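Local coordinates for protein thymidylate kinase (Ehrlichia chaffeensis, PDB 3LD9) that probably phosphorylates dTMP to dTDP with ATP as phosphate donor, a step shared by the de novo and salvage routes to dTTP, at residues A[45-59]-A[99-113]. Residues are numbered along the deposited sequence; the frame is centred on the assembly and turned at random.
Sequences LSEIYGVNNVVLTRE and IIKPSLMQKKIVICD
Six backbone hydrogen bonds zip residues 53-59 to strand 109-113 in parallel, from Ile-109 N to Asn-53 O (2.9 Å) at one end to Glu-59 N to Asp-113 O (3.1 Å) at the other. Val-55 and Thr-57 each give their N-H and their carbonyl to this neighbour; Ile-109, Ile-111 and Asp-113 answer in the same way.

Apolar packing covers both faces. On one, Ile-109 and Ile-111 meet helix 34-49: Leu-45 CD1 lies 4.0 Å from Ile-109 CG2, the two side chains crossing at about a right angle, while Ile-109 CD1 approaches Tyr-49 CD2 obliquely at 3.5 Å. With CG1 beside its backbone N (chi1 -58°), Ile-111 sends CD1 back to Val-54 CG1, 3.9 Å away, and leaves CG2 for Leu-56 CD1. On the other face, Val-55 CG1 meets Ile-99 CG2 at 4.1 Å; Phe-74 of the second subunit also packs here. The other Val-55 methyl, CG2, rests 3.6 Å from Ser-103 OG, a hydroxyl that donates to Ile-99 O within helix 81-105.

This is the edge of the P-loop kinase sheet, strand order 2-3-1-4-5, with helices on either side. Strand 109-113 lies between the edge strand and strand 22-27, which leads into the predicted ATP-binding loop.

Polar side chains gather at both ends. The extended Lys-108 runs past Asn-52 O, its CE at 3.3 Å, and a water joins that carbonyl to NZ, which also bonds Gln-106 OE1. At the C-terminal end, Asp-113 pairs with Lys-34 and bonds Thr-35, while His-95 bridges Thr-57 OG1 and Glu-59 OE1.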
# COMPACT_ATOMS: atom_id res chain seq x y z
N LEU A 45 21.29 0.33 -18.10
CA LEU A 45 21.90 -0.10 -16.85
C LEU A 45 21.47 -1.52 -16.41
O LEU A 45 22.26 -2.23 -15.77
CB LEU A 45 21.64 0.94 -15.75
CG LEU A 45 22.30 2.30 -15.99
CD1 LEU A 45 21.99 3.30 -14.86
CD2 LEU A 45 23.81 2.19 -16.20
N SER A 46 20.26 -1.94 -16.78
CA SER A 46 19.81 -3.32 -16.50
C SER A 46 20.62 -4.39 -17.20
O SER A 46 20.93 -5.45 -16.61
CB SER A 46 18.34 -3.52 -16.88
OG SER A 46 17.56 -2.70 -16.05
N GLU A 47 20.97 -4.09 -18.45
CA GLU A 47 21.79 -4.99 -19.24
C GLU A 47 23.16 -5.21 -18.63
O GLU A 47 23.69 -6.32 -18.67
CB GLU A 47 21.96 -4.45 -20.66
CG GLU A 47 20.74 -4.66 -21.55
CD GLU A 47 20.33 -6.13 -21.67
OE1 GLU A 47 21.22 -6.99 -21.93
OE2 GLU A 47 19.11 -6.41 -21.48
N ILE A 48 23.72 -4.14 -18.09
CA ILE A 48 25.04 -4.18 -17.48
C ILE A 48 24.99 -4.79 -16.09
O ILE A 48 25.77 -5.68 -15.79
CB ILE A 48 25.64 -2.77 -17.37
CG1 ILE A 48 25.73 -2.09 -18.73
CG2 ILE A 48 27.06 -2.83 -16.76
CD1 ILE A 48 26.25 -0.67 -18.61
N TYR A 49 24.07 -4.33 -15.24
CA TYR A 49 24.07 -4.69 -13.82
C TYR A 49 23.03 -5.74 -13.41
O TYR A 49 23.08 -6.26 -12.28
CB TYR A 49 23.90 -3.41 -12.97
CG TYR A 49 25.07 -2.46 -13.09
CD1 TYR A 49 26.30 -2.75 -12.48
CD2 TYR A 49 24.97 -1.30 -13.85
CE1 TYR A 49 27.37 -1.90 -12.61
CE2 TYR A 49 26.01 -0.44 -13.98
CZ TYR A 49 27.21 -0.74 -13.36
OH TYR A 49 28.25 0.14 -13.51
N GLY A 50 22.12 -6.07 -14.31
CA GLY A 50 21.06 -7.03 -14.03
C GLY A 50 19.77 -6.33 -13.64
O GLY A 50 19.77 -5.37 -12.88
N VAL A 51 18.66 -6.86 -14.14
CA VAL A 51 17.34 -6.25 -13.93
C VAL A 51 17.00 -6.10 -12.45
O VAL A 51 16.33 -5.15 -12.07
CB VAL A 51 16.18 -7.03 -14.66
CG1 VAL A 51 16.33 -6.90 -16.15
CG2 VAL A 51 16.13 -8.51 -14.26
N ASN A 52 17.46 -7.02 -11.62
CA ASN A 52 17.13 -7.00 -10.18
C ASN A 52 17.76 -5.81 -9.44
O ASN A 52 17.30 -5.42 -8.37
CB ASN A 52 17.58 -8.30 -9.50
CG ASN A 52 16.83 -9.54 -10.01
OD1 ASN A 52 15.74 -9.43 -10.59
ND2 ASN A 52 17.42 -10.72 -9.80
N ASN A 53 18.81 -5.26 -10.04
CA ASN A 53 19.61 -4.25 -9.40
C ASN A 53 19.33 -2.84 -9.90
O ASN A 53 20.05 -1.91 -9.54
CB ASN A 53 21.08 -4.65 -9.56
CG ASN A 53 21.37 -5.98 -8.87
OD1 ASN A 53 20.99 -6.16 -7.72
ND2 ASN A 53 21.98 -6.94 -9.59
N VAL A 54 18.26 -2.70 -10.69
CA VAL A 54 17.85 -1.40 -11.23
C VAL A 54 16.36 -1.23 -10.99
O VAL A 54 15.55 -2.07 -11.40
CB VAL A 54 18.16 -1.27 -12.75
CG1 VAL A 54 17.76 0.11 -13.32
CG2 VAL A 54 19.64 -1.53 -13.00
N VAL A 55 16.03 -0.16 -10.26
CA VAL A 55 14.67 0.12 -9.87
C VAL A 55 14.24 1.37 -10.61
O VAL A 55 14.81 2.43 -10.42
CB VAL A 55 14.59 0.37 -8.34
CG1 VAL A 55 13.17 0.80 -7.93
CG2 VAL A 55 15.05 -0.88 -7.55
N LEU A 56 13.27 1.25 -11.50
CA LEU A 56 12.74 2.40 -12.25
C LEU A 56 11.46 2.82 -11.57
O LEU A 56 10.58 2.00 -11.37
CB LEU A 56 12.44 2.04 -13.71
CG LEU A 56 11.86 3.19 -14.58
CD1 LEU A 56 12.84 4.36 -14.63
CD2 LEU A 56 11.55 2.70 -16.00
N THR A 57 11.34 4.10 -11.24
CA THR A 57 10.18 4.62 -10.54
C THR A 57 9.89 6.05 -11.03
O THR A 57 10.56 6.56 -11.92
CB THR A 57 10.43 4.49 -9.03
OG1 THR A 57 9.21 4.70 -8.30
CG2 THR A 57 11.56 5.45 -8.54
N ARG A 58 8.86 6.68 -10.47
CA ARG A 58 8.45 7.98 -10.91
C ARG A 58 7.60 8.67 -9.83
O ARG A 58 6.98 8.02 -8.97
CB ARG A 58 7.60 7.83 -12.18
CG ARG A 58 6.22 7.26 -11.90
CD ARG A 58 5.41 7.02 -13.16
NE ARG A 58 4.00 6.80 -12.80
CZ ARG A 58 2.95 6.97 -13.62
NH1 ARG A 58 3.13 7.36 -14.89
NH2 ARG A 58 1.72 6.73 -13.17
N GLU A 59 7.53 9.98 -9.91
CA GLU A 59 6.64 10.77 -9.08
C GLU A 59 5.84 11.71 -10.01
O GLU A 59 6.31 12.05 -11.08
CB GLU A 59 7.42 11.60 -8.05
CG GLU A 59 8.25 10.75 -7.08
CD GLU A 59 8.66 11.50 -5.83
OE1 GLU A 59 9.05 10.83 -4.87
OE2 GLU A 59 8.61 12.76 -5.80
N ILE A 99 10.17 2.82 -1.22
CA ILE A 99 10.79 2.35 -2.45
C ILE A 99 12.21 2.86 -2.56
O ILE A 99 13.13 2.07 -2.64
CB ILE A 99 10.02 2.82 -3.70
CG1 ILE A 99 8.55 2.38 -3.62
CG2 ILE A 99 10.70 2.31 -4.96
CD1 ILE A 99 8.33 0.86 -3.48
N ILE A 100 12.41 4.17 -2.55
CA ILE A 100 13.74 4.66 -2.90
C ILE A 100 14.83 4.29 -1.85
O ILE A 100 15.89 3.77 -2.21
CB ILE A 100 13.75 6.18 -3.12
CG1 ILE A 100 12.83 6.53 -4.30
CG2 ILE A 100 15.16 6.66 -3.36
CD1 ILE A 100 12.44 8.05 -4.42
N LYS A 101 14.57 4.59 -0.58
CA LYS A 101 15.60 4.35 0.45
C LYS A 101 15.91 2.86 0.64
O LYS A 101 17.07 2.49 0.76
CB LYS A 101 15.18 5.02 1.76
CG LYS A 101 16.08 4.81 2.96
CD LYS A 101 17.25 5.71 2.97
CE LYS A 101 18.06 5.59 4.25
NZ LYS A 101 17.74 6.63 5.27
N PRO A 102 14.89 1.99 0.69
CA PRO A 102 15.28 0.59 0.82
C PRO A 102 16.04 0.02 -0.39
O PRO A 102 16.86 -0.88 -0.22
CB PRO A 102 13.95 -0.15 1.06
CG PRO A 102 12.97 0.88 1.49
CD PRO A 102 13.46 2.21 0.97
N SER A 103 15.80 0.52 -1.59
CA SER A 103 16.54 0.01 -2.74
C SER A 103 18.02 0.41 -2.67
O SER A 103 18.90 -0.38 -3.02
CB SER A 103 15.94 0.52 -4.05
OG SER A 103 14.61 0.12 -4.15
N LEU A 104 18.27 1.64 -2.21
CA LEU A 104 19.64 2.14 -2.07
C LEU A 104 20.36 1.46 -0.90
O LEU A 104 21.58 1.27 -0.94
CB LEU A 104 19.65 3.66 -1.90
CG LEU A 104 19.07 4.53 -3.03
CD1 LEU A 104 18.91 5.98 -2.50
CD2 LEU A 104 19.94 4.49 -4.30
N MET A 105 19.61 1.05 0.12
CA MET A 105 20.16 0.29 1.25
C MET A 105 20.63 -1.07 0.80
O MET A 105 21.57 -1.61 1.37
CB MET A 105 19.11 0.09 2.34
CG MET A 105 18.70 1.33 3.09
SD MET A 105 20.10 1.97 3.99
CE MET A 105 20.96 3.03 2.79
N GLN A 106 19.95 -1.63 -0.20
CA GLN A 106 20.32 -2.89 -0.82
C GLN A 106 21.35 -2.69 -1.92
O GLN A 106 21.61 -3.59 -2.70
CB GLN A 106 19.07 -3.55 -1.40
CG GLN A 106 18.11 -4.04 -0.33
CD GLN A 106 16.66 -4.11 -0.81
OE1 GLN A 106 16.32 -4.87 -1.72
NE2 GLN A 106 15.79 -3.35 -0.16
N LYS A 107 21.90 -1.48 -2.00
CA LYS A 107 23.00 -1.20 -2.90
C LYS A 107 22.59 -1.21 -4.37
O LYS A 107 23.43 -1.45 -5.23
CB LYS A 107 24.15 -2.22 -2.64
N LYS A 108 21.31 -0.95 -4.66
CA LYS A 108 20.78 -0.94 -6.04
C LYS A 108 20.85 0.43 -6.66
O LYS A 108 21.07 1.42 -5.98
CB LYS A 108 19.34 -1.44 -6.08
CG LYS A 108 19.20 -2.83 -5.51
CD LYS A 108 17.76 -3.34 -5.49
CE LYS A 108 17.76 -4.83 -5.15
NZ LYS A 108 16.39 -5.34 -4.89
N ILE A 109 20.66 0.48 -7.97
CA ILE A 109 20.54 1.73 -8.70
C ILE A 109 19.04 2.11 -8.79
O ILE A 109 18.19 1.30 -9.25
CB ILE A 109 21.11 1.57 -10.15
CG1 ILE A 109 22.62 1.25 -10.13
CG2 ILE A 109 20.84 2.81 -11.01
CD1 ILE A 109 23.09 0.42 -11.38
N VAL A 110 18.71 3.32 -8.35
CA VAL A 110 17.35 3.83 -8.48
C VAL A 110 17.32 4.95 -9.53
O VAL A 110 18.12 5.88 -9.46
CB VAL A 110 16.82 4.38 -7.13
CG1 VAL A 110 15.46 5.11 -7.32
CG2 VAL A 110 16.74 3.26 -6.06
N ILE A 111 16.40 4.85 -10.48
CA ILE A 111 16.16 5.91 -11.45
C ILE A 111 14.74 6.44 -11.23
O ILE A 111 13.78 5.70 -11.37
CB ILE A 111 16.30 5.38 -12.91
CG1 ILE A 111 17.69 4.78 -13.14
CG2 ILE A 111 16.05 6.49 -13.94
CD1 ILE A 111 17.85 3.89 -14.42
N CYS A 112 14.61 7.72 -10.87
CA CYS A 112 13.32 8.32 -10.66
C CYS A 112 13.00 9.39 -11.67
O CYS A 112 13.73 10.37 -11.78
CB CYS A 112 13.23 8.95 -9.24
SG CYS A 112 11.51 9.38 -8.83
N ASP A 113 11.89 9.19 -12.38
CA ASP A 113 11.34 10.12 -13.36
C ASP A 113 10.48 11.18 -12.62
O ASP A 113 9.38 10.88 -12.17
CB ASP A 113 10.51 9.30 -14.39
CG ASP A 113 9.69 10.16 -15.36
OD1 ASP A 113 9.87 11.41 -15.46
OD2 ASP A 113 8.85 9.55 -16.08
O HOH W 1 14.39 -4.78 -7.22